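Local atomic coordinates of 3-keto-5-aminohexanoate cleavage enzyme (Ralstonia eutropha, PDB entry 3C6C), a protein that probably cleaves 3-keto-5-aminohexanoate or a related beta-keto acid, using a divalent metal ion bound in a TIM barrel. Residues H66-D71 with G267-L272; I45-I50 with P81-E86; G151-V154 with E159-Y162; Q49-C54 with D89-S94; R248-M253 with G283-R288. All coordinates share one frame; numbering follows the deposited sequence. Where two conformers were deposited one is given.

Contact 1. Residues H66-D71 with G267-L272. With NI (nickel (II) ion), chain B.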
# COMPACT_ATOMS: atom_id res chain seq x y z
N HIS A 66 5.36 -28.56 -12.96
CA HIS A 66 3.92 -28.46 -13.21
C HIS A 66 3.63 -28.95 -14.62
O HIS A 66 4.16 -28.46 -15.62
CB HIS A 66 3.41 -27.03 -12.98
CG HIS A 66 1.96 -26.85 -13.29
ND1 HIS A 66 0.95 -27.32 -12.48
CD2 HIS A 66 1.35 -26.30 -14.37
CE1 HIS A 66 -0.22 -27.00 -13.02
NE2 HIS A 66 -0.00 -26.38 -14.16
N ILE A 67 2.78 -29.98 -14.67
CA ILE A 67 2.57 -30.81 -15.85
C ILE A 67 1.12 -30.79 -16.37
O ILE A 67 0.15 -30.94 -15.62
CB ILE A 67 2.93 -32.28 -15.49
CG1 ILE A 67 4.43 -32.42 -15.21
CG2 ILE A 67 2.45 -33.28 -16.56
CD1 ILE A 67 4.74 -33.66 -14.34
N HIS A 68 1.05 -30.50 -17.66
CA HIS A 68 -0.13 -30.74 -18.50
C HIS A 68 0.28 -31.78 -19.52
O HIS A 68 1.46 -32.04 -19.74
CB HIS A 68 -0.53 -29.50 -19.31
CG HIS A 68 -1.16 -28.40 -18.52
ND1 HIS A 68 -2.45 -27.97 -18.75
CD2 HIS A 68 -0.66 -27.61 -17.55
CE1 HIS A 68 -2.73 -26.98 -17.92
NE2 HIS A 68 -1.66 -26.75 -17.18
N VAL A 69 -0.72 -32.34 -20.17
CA VAL A 69 -0.50 -33.20 -21.34
C VAL A 69 -1.21 -32.60 -22.54
O VAL A 69 -2.13 -31.78 -22.39
CB VAL A 69 -0.97 -34.68 -21.11
CG1 VAL A 69 -0.09 -35.32 -20.04
CG2 VAL A 69 -2.46 -34.77 -20.77
N ARG A 70 -0.71 -32.96 -23.72
CA ARG A 70 -1.23 -32.48 -24.98
C ARG A 70 -1.59 -33.65 -25.88
O ARG A 70 -1.03 -34.75 -25.77
CB ARG A 70 -0.18 -31.59 -25.68
CG ARG A 70 0.03 -30.23 -25.02
CD ARG A 70 1.14 -29.42 -25.74
NE ARG A 70 1.32 -28.12 -25.08
CZ ARG A 70 0.68 -27.01 -25.41
NH1 ARG A 70 -0.22 -27.00 -26.40
NH2 ARG A 70 0.91 -25.89 -24.74
N ASP A 71 -2.53 -33.42 -26.78
CA ASP A 71 -2.83 -34.45 -27.79
C ASP A 71 -1.57 -34.70 -28.60
O ASP A 71 -1.11 -33.78 -29.27
CB ASP A 71 -3.95 -33.99 -28.72
CG ASP A 71 -4.27 -35.01 -29.80
OD1 ASP A 71 -3.35 -35.60 -30.42
OD2 ASP A 71 -5.47 -35.23 -30.02
N GLY A 267 8.54 -21.17 -16.94
CA GLY A 267 8.23 -22.24 -17.88
C GLY A 267 7.51 -21.85 -19.15
O GLY A 267 6.90 -20.81 -19.23
N LEU A 268 7.57 -22.76 -20.11
CA LEU A 268 6.97 -22.55 -21.43
C LEU A 268 5.44 -22.49 -21.41
O LEU A 268 4.82 -22.01 -22.37
CB LEU A 268 7.46 -23.61 -22.43
CG LEU A 268 8.95 -23.61 -22.74
CD1 LEU A 268 9.27 -24.78 -23.68
CD2 LEU A 268 9.36 -22.27 -23.34
N GLU A 269 4.84 -22.98 -20.32
CA GLU A 269 3.40 -22.86 -20.12
C GLU A 269 3.00 -21.38 -20.12
O GLU A 269 1.91 -21.00 -20.57
CB GLU A 269 2.95 -23.54 -18.81
CG GLU A 269 1.50 -23.26 -18.47
CD GLU A 269 0.94 -24.25 -17.46
OE1 GLU A 269 1.55 -25.31 -17.21
OE2 GLU A 269 -0.13 -23.95 -16.90
N ASP A 270 3.90 -20.55 -19.62
CA ASP A 270 3.61 -19.14 -19.30
C ASP A 270 4.27 -18.12 -20.24
O ASP A 270 3.83 -16.98 -20.32
CB ASP A 270 4.04 -18.79 -17.88
CG ASP A 270 3.38 -19.65 -16.84
OD1 ASP A 270 2.21 -20.08 -17.05
OD2 ASP A 270 4.03 -19.89 -15.78
N ASN A 271 5.33 -18.55 -20.90
CA ASN A 271 6.16 -17.69 -21.73
C ASN A 271 7.04 -18.51 -22.64
O ASN A 271 7.75 -19.38 -22.16
CB ASN A 271 7.07 -16.84 -20.82
CG ASN A 271 8.15 -16.13 -21.61
OD1 ASN A 271 7.89 -15.52 -22.65
ND2 ASN A 271 9.36 -16.19 -21.10
N LEU A 272 6.98 -18.23 -23.94
CA LEU A 272 7.80 -18.97 -24.91
C LEU A 272 9.21 -18.41 -25.16
O LEU A 272 10.05 -19.07 -25.78
CB LEU A 272 7.07 -19.05 -26.25
CG LEU A 272 5.71 -19.77 -26.27
CD1 LEU A 272 5.25 -19.88 -27.74
CD2 LEU A 272 5.74 -21.14 -25.62
NI NI B . -1.33 -25.15 -15.51
O HOH W 1 2.87 -27.57 -17.93
O HOH W 2 -2.79 -23.94 -16.60
O HOH W 3 -3.00 -25.71 -14.35
O HOH W 4 -1.48 -23.33 -13.96

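Contact 2. Residues I45-I50 with P81-E86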
# COMPACT_ATOMS: atom_id res chain seq x y z
N ILE A 45 5.44 -31.73 -26.60
CA ILE A 45 4.11 -32.16 -27.03
C ILE A 45 3.74 -33.57 -26.57
O ILE A 45 2.67 -33.79 -26.01
CB ILE A 45 3.96 -32.10 -28.56
CG1 ILE A 45 4.18 -30.66 -29.10
CG2 ILE A 45 2.57 -32.65 -29.01
CD1 ILE A 45 3.33 -29.63 -28.48
N THR A 46 4.62 -34.51 -26.90
CA THR A 46 4.42 -35.94 -26.52
C THR A 46 4.73 -36.16 -25.04
O THR A 46 5.45 -35.34 -24.44
CB THR A 46 5.32 -36.89 -27.32
OG1 THR A 46 6.70 -36.66 -26.98
CG2 THR A 46 5.09 -36.73 -28.84
N PRO A 47 4.22 -37.24 -24.44
CA PRO A 47 4.59 -37.47 -23.05
C PRO A 47 6.11 -37.58 -22.81
O PRO A 47 6.61 -37.17 -21.77
CB PRO A 47 3.84 -38.78 -22.72
CG PRO A 47 2.58 -38.66 -23.55
CD PRO A 47 3.08 -38.09 -24.85
N ALA A 48 6.83 -38.12 -23.80
CA ALA A 48 8.26 -38.29 -23.68
C ALA A 48 8.93 -36.91 -23.66
O ALA A 48 9.84 -36.67 -22.88
CB ALA A 48 8.84 -39.16 -24.84
N GLN A 49 8.45 -36.02 -24.51
CA GLN A 49 9.02 -34.65 -24.60
C GLN A 49 8.72 -33.88 -23.32
O GLN A 49 9.55 -33.09 -22.80
CB GLN A 49 8.47 -33.89 -25.80
CG GLN A 49 9.03 -34.40 -27.13
CD GLN A 49 8.21 -33.98 -28.31
OE1 GLN A 49 7.08 -33.51 -28.17
NE2 GLN A 49 8.75 -34.21 -29.51
N ILE A 50 7.54 -34.12 -22.79
CA ILE A 50 7.07 -33.42 -21.57
C ILE A 50 7.87 -33.89 -20.36
O ILE A 50 8.32 -33.10 -19.56
CB ILE A 50 5.54 -33.58 -21.37
CG1 ILE A 50 4.80 -32.84 -22.49
CG2 ILE A 50 5.10 -33.08 -20.01
CD1 ILE A 50 3.32 -33.11 -22.60
N PRO A 81 -5.96 -39.49 -19.09
CA PRO A 81 -5.21 -40.02 -17.93
C PRO A 81 -4.04 -40.92 -18.35
O PRO A 81 -3.04 -41.04 -17.63
CB PRO A 81 -6.27 -40.84 -17.16
CG PRO A 81 -7.57 -40.18 -17.51
CD PRO A 81 -7.41 -39.77 -18.98
N VAL A 82 -4.19 -41.54 -19.51
CA VAL A 82 -3.15 -42.44 -20.02
C VAL A 82 -1.87 -41.67 -20.32
O VAL A 82 -0.75 -42.13 -20.04
CB VAL A 82 -3.60 -43.19 -21.31
CG1 VAL A 82 -2.44 -44.00 -21.91
CG2 VAL A 82 -4.78 -44.12 -20.98
N LEU A 83 -2.06 -40.47 -20.82
CA LEU A 83 -0.94 -39.60 -21.17
C LEU A 83 -0.26 -39.09 -19.91
O LEU A 83 0.98 -39.05 -19.81
CB LEU A 83 -1.39 -38.43 -22.04
CG LEU A 83 -1.98 -38.83 -23.41
CD1 LEU A 83 -2.32 -37.53 -24.16
CD2 LEU A 83 -0.99 -39.74 -24.19
N PHE A 84 -1.07 -38.73 -18.92
CA PHE A 84 -0.54 -38.26 -17.62
C PHE A 84 0.32 -39.37 -17.00
O PHE A 84 1.41 -39.13 -16.51
CB PHE A 84 -1.64 -37.87 -16.63
CG PHE A 84 -2.18 -36.46 -16.79
CD1 PHE A 84 -1.42 -35.35 -16.42
CD2 PHE A 84 -3.43 -36.25 -17.31
CE1 PHE A 84 -1.92 -34.06 -16.55
CE2 PHE A 84 -3.95 -34.96 -17.43
CZ PHE A 84 -3.17 -33.86 -17.06
N LYS A 85 -0.20 -40.60 -17.04
CA LYS A 85 0.49 -41.75 -16.45
C LYS A 85 1.84 -42.00 -17.12
O LYS A 85 2.84 -42.30 -16.47
CB LYS A 85 -0.39 -43.01 -16.46
CG LYS A 85 0.27 -44.26 -15.86
CD LYS A 85 0.47 -44.13 -14.37
CE LYS A 85 0.51 -45.50 -13.67
NZ LYS A 85 1.57 -46.41 -14.16
N GLU A 86 1.88 -41.84 -18.43
CA GLU A 86 3.12 -42.04 -19.18
C GLU A 86 4.15 -40.99 -18.76
O GLU A 86 5.33 -41.29 -18.55
CB GLU A 86 2.91 -41.99 -20.70
CG GLU A 86 4.21 -42.27 -21.46
CD GLU A 86 4.09 -42.21 -22.96
OE1 GLU A 86 2.96 -42.28 -23.48
OE2 GLU A 86 5.16 -42.06 -23.60
O HOH W 5 5.73 -40.28 -25.71

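Contact 3. Residues G151-V154 with E159-Y162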
# COMPACT_ATOMS: atom_id res chain seq x y z
N GLY A 151 -15.14 -17.45 -13.20
CA GLY A 151 -14.97 -16.14 -13.79
C GLY A 151 -14.85 -16.10 -15.29
O GLY A 151 -14.69 -17.11 -15.94
N ASN A 152 -15.00 -14.88 -15.78
CA ASN A 152 -14.78 -14.55 -17.19
C ASN A 152 -13.28 -14.62 -17.48
O ASN A 152 -12.47 -13.91 -16.87
CB ASN A 152 -15.28 -13.14 -17.52
CG ASN A 152 -16.79 -13.02 -17.44
OD1 ASN A 152 -17.49 -13.99 -17.69
ND2 ASN A 152 -17.30 -11.83 -17.10
N GLN A 153 -12.94 -15.47 -18.44
CA GLN A 153 -11.56 -15.64 -18.84
C GLN A 153 -11.31 -15.49 -20.32
O GLN A 153 -12.22 -15.57 -21.15
CB GLN A 153 -11.01 -16.97 -18.36
CG GLN A 153 -11.15 -17.15 -16.86
CD GLN A 153 -9.85 -17.56 -16.21
OE1 GLN A 153 -8.82 -17.72 -16.88
NE2 GLN A 153 -9.88 -17.73 -14.89
N VAL A 154 -10.04 -15.27 -20.61
CA VAL A 154 -9.56 -15.06 -22.00
C VAL A 154 -8.28 -15.85 -22.22
O VAL A 154 -7.36 -15.79 -21.41
CB VAL A 154 -9.23 -13.58 -22.31
CG1 VAL A 154 -8.85 -13.41 -23.81
CG2 VAL A 154 -10.37 -12.61 -21.95
N GLU A 159 -12.75 -16.07 -25.61
CA GLU A 159 -13.46 -15.70 -24.37
C GLU A 159 -14.35 -16.83 -23.88
O GLU A 159 -15.11 -17.42 -24.63
CB GLU A 159 -14.24 -14.38 -24.53
CG GLU A 159 -13.31 -13.21 -24.84
CD GLU A 159 -13.57 -11.93 -24.05
OE1 GLU A 159 -13.79 -11.96 -22.81
OE2 GLU A 159 -13.51 -10.85 -24.67
N PHE A 160 -14.20 -17.15 -22.60
CA PHE A 160 -15.00 -18.21 -21.99
C PHE A 160 -15.20 -17.96 -20.51
O PHE A 160 -14.69 -16.99 -19.95
CB PHE A 160 -14.34 -19.58 -22.17
CG PHE A 160 -12.99 -19.70 -21.50
CD1 PHE A 160 -11.86 -19.11 -22.06
CD2 PHE A 160 -12.85 -20.39 -20.30
CE1 PHE A 160 -10.63 -19.20 -21.45
CE2 PHE A 160 -11.61 -20.47 -19.67
CZ PHE A 160 -10.50 -19.88 -20.25
N VAL A 161 -15.92 -18.91 -19.91
CA VAL A 161 -16.18 -18.93 -18.48
C VAL A 161 -15.57 -20.16 -17.83
O VAL A 161 -15.75 -21.30 -18.26
CB VAL A 161 -17.70 -18.89 -18.14
CG1 VAL A 161 -17.92 -19.15 -16.63
CG2 VAL A 161 -18.33 -17.56 -18.54
N TYR A 162 -14.78 -19.90 -16.79
CA TYR A 162 -14.25 -20.95 -15.90
C TYR A 162 -15.28 -21.18 -14.84
O TYR A 162 -15.60 -20.28 -14.07
CB TYR A 162 -12.96 -20.54 -15.13
CG TYR A 162 -11.65 -21.00 -15.71
CD1 TYR A 162 -11.57 -22.12 -16.52
CD2 TYR A 162 -10.47 -20.34 -15.38
CE1 TYR A 162 -10.36 -22.54 -17.04
CE2 TYR A 162 -9.25 -20.74 -15.90
CZ TYR A 162 -9.20 -21.84 -16.73
OH TYR A 162 -8.01 -22.26 -17.25
O HOH W 6 -14.24 -13.68 -20.87
O HOH W 7 -6.37 -19.27 -16.61

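Contact 4. Residues Q49-C54 with D89-S94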
# COMPACT_ATOMS: atom_id res chain seq x y z
N GLN A 49 8.45 -36.02 -24.51
CA GLN A 49 9.02 -34.65 -24.60
C GLN A 49 8.72 -33.88 -23.32
O GLN A 49 9.55 -33.09 -22.80
CB GLN A 49 8.47 -33.89 -25.80
CG GLN A 49 9.03 -34.40 -27.13
CD GLN A 49 8.21 -33.98 -28.31
OE1 GLN A 49 7.08 -33.51 -28.17
NE2 GLN A 49 8.75 -34.21 -29.51
N ILE A 50 7.54 -34.12 -22.79
CA ILE A 50 7.07 -33.42 -21.57
C ILE A 50 7.87 -33.89 -20.36
O ILE A 50 8.32 -33.10 -19.56
CB ILE A 50 5.54 -33.58 -21.37
CG1 ILE A 50 4.80 -32.84 -22.49
CG2 ILE A 50 5.10 -33.08 -20.01
CD1 ILE A 50 3.32 -33.11 -22.60
N ALA A 51 8.08 -35.20 -20.27
CA ALA A 51 8.93 -35.78 -19.23
C ALA A 51 10.35 -35.26 -19.38
O ALA A 51 10.98 -34.88 -18.40
CB ALA A 51 8.91 -37.36 -19.25
N ASP A 52 10.84 -35.25 -20.61
CA ASP A 52 12.21 -34.78 -20.87
C ASP A 52 12.37 -33.34 -20.35
O ASP A 52 13.39 -32.97 -19.78
CB ASP A 52 12.55 -34.81 -22.38
CG ASP A 52 12.88 -36.22 -22.91
OD1 ASP A 52 12.99 -37.16 -22.10
OD2 ASP A 52 13.01 -36.35 -24.15
N ALA A 53 11.31 -32.56 -20.53
CA ALA A 53 11.31 -31.13 -20.14
C ALA A 53 11.33 -31.01 -18.62
O ALA A 53 11.97 -30.12 -18.07
CB ALA A 53 10.09 -30.39 -20.74
N CYS A 54 10.64 -31.92 -17.93
CA CYS A 54 10.66 -31.94 -16.46
C CYS A 54 12.05 -32.23 -15.95
O CYS A 54 12.51 -31.64 -14.98
CB CYS A 54 9.67 -32.99 -15.88
SG CYS A 54 7.93 -32.66 -16.23
N ASP A 89 5.38 -41.78 -15.20
CA ASP A 89 6.18 -43.01 -15.25
C ASP A 89 7.58 -42.71 -15.80
O ASP A 89 8.58 -43.21 -15.28
CB ASP A 89 5.51 -44.12 -16.05
CG ASP A 89 4.30 -44.74 -15.33
OD1 ASP A 89 4.10 -44.45 -14.12
OD2 ASP A 89 3.56 -45.51 -15.99
N ARG A 90 7.63 -41.89 -16.84
CA ARG A 90 8.90 -41.47 -17.44
C ARG A 90 9.77 -40.64 -16.49
O ARG A 90 10.96 -40.88 -16.38
CB ARG A 90 8.72 -40.72 -18.78
CG ARG A 90 8.21 -41.60 -19.91
CD ARG A 90 8.12 -40.81 -21.19
NE ARG A 90 7.59 -41.61 -22.27
CZ ARG A 90 8.36 -42.36 -23.06
NH1 ARG A 90 9.66 -42.40 -22.88
NH2 ARG A 90 7.83 -43.06 -24.04
N VAL A 91 9.17 -39.68 -15.82
CA VAL A 91 9.97 -38.78 -14.95
C VAL A 91 10.50 -39.61 -13.78
O VAL A 91 11.67 -39.54 -13.41
CB VAL A 91 9.16 -37.56 -14.44
CG1 VAL A 91 10.02 -36.76 -13.41
CG2 VAL A 91 8.70 -36.68 -15.62
N ARG A 92 9.63 -40.43 -13.24
CA ARG A 92 9.95 -41.23 -12.06
C ARG A 92 11.02 -42.27 -12.32
O ARG A 92 11.67 -42.74 -11.39
CB ARG A 92 8.71 -41.90 -11.45
CG ARG A 92 7.87 -40.93 -10.66
CD ARG A 92 6.54 -41.51 -10.24
NE ARG A 92 5.79 -40.59 -9.39
CZ ARG A 92 4.48 -40.67 -9.19
NH1 ARG A 92 3.78 -41.61 -9.80
NH2 ARG A 92 3.87 -39.81 -8.40
N SER A 93 11.20 -42.63 -13.59
CA SER A 93 12.17 -43.66 -13.97
C SER A 93 13.38 -43.04 -14.67
O SER A 93 14.23 -43.73 -15.23
CB SER A 93 11.51 -44.75 -14.82
OG SER A 93 11.04 -44.28 -16.05
N SER A 94 13.46 -41.73 -14.58
CA SER A 94 14.46 -40.97 -15.32
C SER A 94 15.82 -40.97 -14.66
O SER A 94 16.83 -40.66 -15.29
CB SER A 94 14.05 -39.51 -15.46
OG SER A 94 14.12 -38.86 -14.20

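Contact 5. Residues R248-M253 with G283-R288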
# COMPACT_ATOMS: atom_id res chain seq x y z
N ARG A 248 6.13 -11.37 -21.04
CA ARG A 248 7.16 -10.41 -20.63
C ARG A 248 7.12 -10.13 -19.14
O ARG A 248 8.09 -9.58 -18.57
CB ARG A 248 7.06 -9.10 -21.42
CG ARG A 248 7.59 -9.27 -22.84
N ASP A 249 6.01 -10.51 -18.50
CA ASP A 249 5.90 -10.37 -17.05
C ASP A 249 6.42 -11.56 -16.23
O ASP A 249 6.48 -11.49 -15.03
CB ASP A 249 4.47 -10.07 -16.63
CG ASP A 249 4.06 -8.67 -17.04
OD1 ASP A 249 4.87 -7.75 -16.92
OD2 ASP A 249 2.93 -8.51 -17.49
N GLN A 250 6.88 -12.59 -16.91
CA GLN A 250 7.31 -13.80 -16.20
C GLN A 250 8.50 -13.50 -15.27
O GLN A 250 8.45 -13.81 -14.06
CB GLN A 250 7.69 -14.88 -17.20
CG GLN A 250 8.36 -16.13 -16.56
CD GLN A 250 8.50 -17.26 -17.56
OE1 GLN A 250 9.40 -17.26 -18.40
NE2 GLN A 250 7.56 -18.23 -17.50
N MSE A 251 9.57 -12.93 -15.83
CA MSE A 251 10.78 -12.68 -15.01
C MSE A 251 10.57 -11.59 -13.93
O MSE A 251 10.96 -11.80 -12.78
CB MSE A 251 12.03 -12.43 -15.87
CG MSE A 251 12.49 -13.68 -16.61
SE MSE A 251 12.92 -15.24 -15.51
CE MSE A 251 12.81 -16.64 -16.83
N PRO A 252 9.95 -10.44 -14.28
CA PRO A 252 9.61 -9.44 -13.26
C PRO A 252 8.79 -10.01 -12.10
O PRO A 252 9.07 -9.74 -10.93
CB PRO A 252 8.83 -8.39 -14.06
CG PRO A 252 9.46 -8.48 -15.41
CD PRO A 252 9.59 -9.97 -15.62
N MSE A 253 7.77 -10.81 -12.41
CA MSE A 253 6.93 -11.32 -11.33
C MSE A 253 7.66 -12.35 -10.47
O MSE A 253 7.46 -12.44 -9.27
CB MSE A 253 5.60 -11.86 -11.83
CG MSE A 253 4.62 -10.76 -12.29
SE MSE A 253 4.21 -9.28 -11.10
CE MSE A 253 5.48 -8.07 -11.50
N GLY A 283 14.69 -25.30 -19.46
CA GLY A 283 15.96 -25.23 -18.73
C GLY A 283 16.55 -23.85 -18.68
O GLY A 283 17.06 -23.38 -17.66
N GLN A 284 16.45 -23.16 -19.80
CA GLN A 284 17.03 -21.81 -19.87
C GLN A 284 16.26 -20.85 -18.95
O GLN A 284 16.83 -19.99 -18.29
CB GLN A 284 17.01 -21.31 -21.32
CG GLN A 284 18.05 -21.99 -22.13
CD GLN A 284 17.87 -21.80 -23.62
OE1 GLN A 284 16.87 -21.28 -24.09
NE2 GLN A 284 18.86 -22.27 -24.38
N LEU A 285 14.97 -21.03 -18.90
CA LEU A 285 14.09 -20.18 -18.07
C LEU A 285 14.38 -20.41 -16.59
O LEU A 285 14.48 -19.48 -15.81
CB LEU A 285 12.61 -20.39 -18.39
CG LEU A 285 12.14 -19.97 -19.79
CD1 LEU A 285 10.65 -20.35 -19.98
CD2 LEU A 285 12.41 -18.45 -20.07
N VAL A 286 14.55 -21.69 -16.23
CA VAL A 286 14.90 -22.07 -14.87
C VAL A 286 16.26 -21.48 -14.51
O VAL A 286 16.47 -20.96 -13.42
CB VAL A 286 14.90 -23.62 -14.66
CG1 VAL A 286 15.47 -23.97 -13.29
CG2 VAL A 286 13.45 -24.22 -14.78
N GLU A 287 17.21 -21.58 -15.44
CA GLU A 287 18.58 -21.11 -15.18
C GLU A 287 18.59 -19.62 -14.92
O GLU A 287 19.24 -19.11 -13.99
CB GLU A 287 19.49 -21.44 -16.36
CG GLU A 287 20.87 -20.88 -16.24
CD GLU A 287 21.73 -21.19 -17.48
OE1 GLU A 287 21.14 -21.45 -18.57
OE2 GLU A 287 22.97 -21.17 -17.35
N ARG A 288 17.79 -18.90 -15.69
CA ARG A 288 17.72 -17.43 -15.58
C ARG A 288 17.16 -17.02 -14.22
O ARG A 288 17.70 -16.14 -13.55
CB ARG A 288 16.91 -16.81 -16.73
CG ARG A 288 16.58 -15.32 -16.57
CD ARG A 288 16.31 -14.65 -17.94
NE ARG A 288 17.50 -14.87 -18.76
CZ ARG A 288 17.66 -14.45 -20.01
NH1 ARG A 288 16.71 -13.79 -20.64
NH2 ARG A 288 18.81 -14.71 -20.63

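Contact 1. Residues H66-D71 with G267-L272
His66 and Glu269 meet at a shared nickel ion. The His66 side chain swings away from its own N (chi1 177°) and brings NE2 to the metal at 2.3 Å, and CD2, at the ring edge, comes within 3.0 Å of Glu269 OE1. The carbonyl of His66 is tied to Glu269: a water donates to His66 O at 2.8 Å and to Glu269 OE1 at 2.7 Å, helping, with the metal bond of OE2, to fix the rotation of the carboxylate. Two residues on, His68 binds the nickel through NE2 at 2.3 Å, its ring nearly perpendicular to the carboxylate (88°) and its ND1 bonded to Asn33 OD1. Glu269 OE2 completes the protein ligands at 2.2 Å from the nickel. Three waters lie roughly trans to these ligands, making the sphere octahedral and leaving the water-bound positions grouped on one face. A His-X-His pair on strand 64-70 with a glutamate in the loop after strand 264-266 forms the metal site typical of this zinc-dependent TIM-barrel family, here occupied by nickel.

Contact 2. Residues I45-I50 with P81-E86
Pro47 sets its ring across the carboxylate end of Glu86, the two side chains meeting at about a right angle. Its CB lies 3.4 Å from Glu86 CD and is about equidistant from the two oxygens, slightly farther off, so the carbon sits over the flat of the group. Glu86 gets there on an extended chain, CG anti to the backbone N (chi1 -178°), which lays its methylenes beneath the proline. On the neighbouring turn Leu83 adds the apolar part, its CD2 touching Pro47 CG at 3.8 Å. One water joins the helices, accepting from Ala48 N at 3.1 Å and donating to Glu86 OE2 at 2.8 Å; the same OE2 pairs with Arg90 NE one turn along helix 81-92. The start of helix 47-60 is closed by a capping box, in which Gln49 N donates to Thr46 OG1 at 3.1 Å while Gln49 OE1 accepts Thr46 N at 2.9 Å. Ile45 N reaches that amide oxygen from the opposite face of its plane. A proline ring thus lies on a carboxylate face, with a small apolar touch besides; Arg90 and the first-turn N-H, reached through water, would both probably favour the charged form of Glu86.

Contact 3. Residues G151-V154 with E159-Y162
Gln153 sets its CB over the ring of Phe160, its directly paired neighbour on the adjacent strand. Phe160 CG sits between its own backbone N and carbonyl carbon (chi1 63°), which turns the ring back over the first strand; Gln153 CB then stands above the ring face, 3.9 Å from the centroid and 25° off the normal, a CH-pi contact. The Gln153 amide ends with NE2 at the edge of the Tyr162 ring, the two planes steeply inclined, but Tyr162 has two conformers and the close approach in this one is doubtful. The other face of the ribbon holds different pairs. Val154 and Glu159 lie side by side and point the same way, Val154 CG2 3.6 Å from Glu159 OE1, while Asn152 OD1 leans on Val161 CG2 at 3.8 Å. Polar ends on this face turn to the second subunit: Glu159 meets Arg170 and Thr166 of that chain, and Asn152 meets its Thr150. Four backbone N to O bonds of 2.8 to 3.0 Å hold the strands in register, two between Gly151 and Tyr162 and two between Gln153 and Phe160. The N-to-C directions of the short segments make 140°, some way from exactly antiparallel, as in a twisted hairpin. This is an antiparallel beta hairpin, whose first strand ends the chain's small four-stranded sheet and whose Asn152, Glu159 and Val161 face a neighbouring subunit.

Contact 4. Residues Q49-C54 with D89-S94
Ala51 and Val91 bring two helices together by plain apolar packing. A methyl of Val91, CG2, drops between residues one turn apart on helix 47-60, lying 3.7 Å from Ala51 CB and 3.8 Å from Cys54 CB. A chi1 of 173° turns CG2 toward helix 47-60, and of the two Val91 methyls this one alone makes the contact. Because Ala51 offers just a CB, the backbones come close, with 5.3 Å between the CA atoms of Ala51 and Val91. Its methyl also presses on the base of Arg90, CB to CB at 3.4 Å. From CG to NE the Arg90 chain is extended, carrying NE out past Ala48 to a salt bridge with Glu86 OE2, so the aliphatic portion packs while the polar end is held by another residue. Hydrogen bonds from two serines fold the chain after Val91: Ser94 OG donates at 2.7 Å to a lone pair of Val91 O, which also receives Ser94 N at 3.1 Å, and Ser93 OG donates to Asp89 O at 2.8 Å. Deeper in, Cys54 rests on Ala65 and Ile67 of strand 64-70, and Val91 on Leu100 of strand 99-103. Two successive helices packed side by side over parallel strands are part of the helical outer layer of a TIM barrel.

Contact 5. Residues R248-M253 with G283-R288
Met251, a selenomethionine, reaches across to helix 282-295 and has the most surface buried of any residue here. Its chain bends at chi2 (-58°), bringing the terminal methyl against the first turn of the partner: Met251 CE lies 3.4 Å from Leu285 O and 3.7 Å from Leu285 CD2. The selenium faces the next turn, with SE 3.8 Å from CG of Arg288, so the side chain straddles two residues one turn apart. Leu285, second in buried surface, also meets Gln250 through both methyls, CD2 being shared with Met251. Gln250, extended beyond CG, meets it at about a right angle and sets OE1 3.6 Å from Leu285 CD2 and 3.7 Å from Leu285 CD1. The oxygen is not left to the methyls alone, since it accepts from Asn271 ND2, and Gln250 NE2 donates to Gly267 O; the amide therefore pins the loop that carries the metal ligand Glu269. Arg288 contributes the aliphatic start of its chain, which crosses Met251 nearly perpendicularly; it was deposited in two conformers, so its outer course is less certain. His295 of a third subunit packs on both Met251 and Arg288, placing this face at a subunit interface. Gln250, Met251 and Leu285 also share Val266 of the strand beneath. Helices 250-260 and 282-295 pack against strand 264-266 from outside, as beta/alpha units of a TIM barrel do.

In the fold
Along the chain, contacts 2 and 4 come first, both joining helix 47-60 to helix 81-92, with centres about 8 Å apart and Gln49 and Ile50 in common. Strand 64-70 lies between those helices in sequence, and its residues belong to contact 1, which touches both contacts. Contact 1 also adjoins contact 5, where Gln250 bonds to Gly267 and Asn271. Contact 3 stands apart in the separate antiparallel sheet, its centre about 19 Å from that of contact 1 and about 32 Å from that of contact 4. The metal site thus sits at the end of the barrel strands, whose outer helices make contacts 2, 4 and 5; contacts 3 and 5 reach neighbouring subunits.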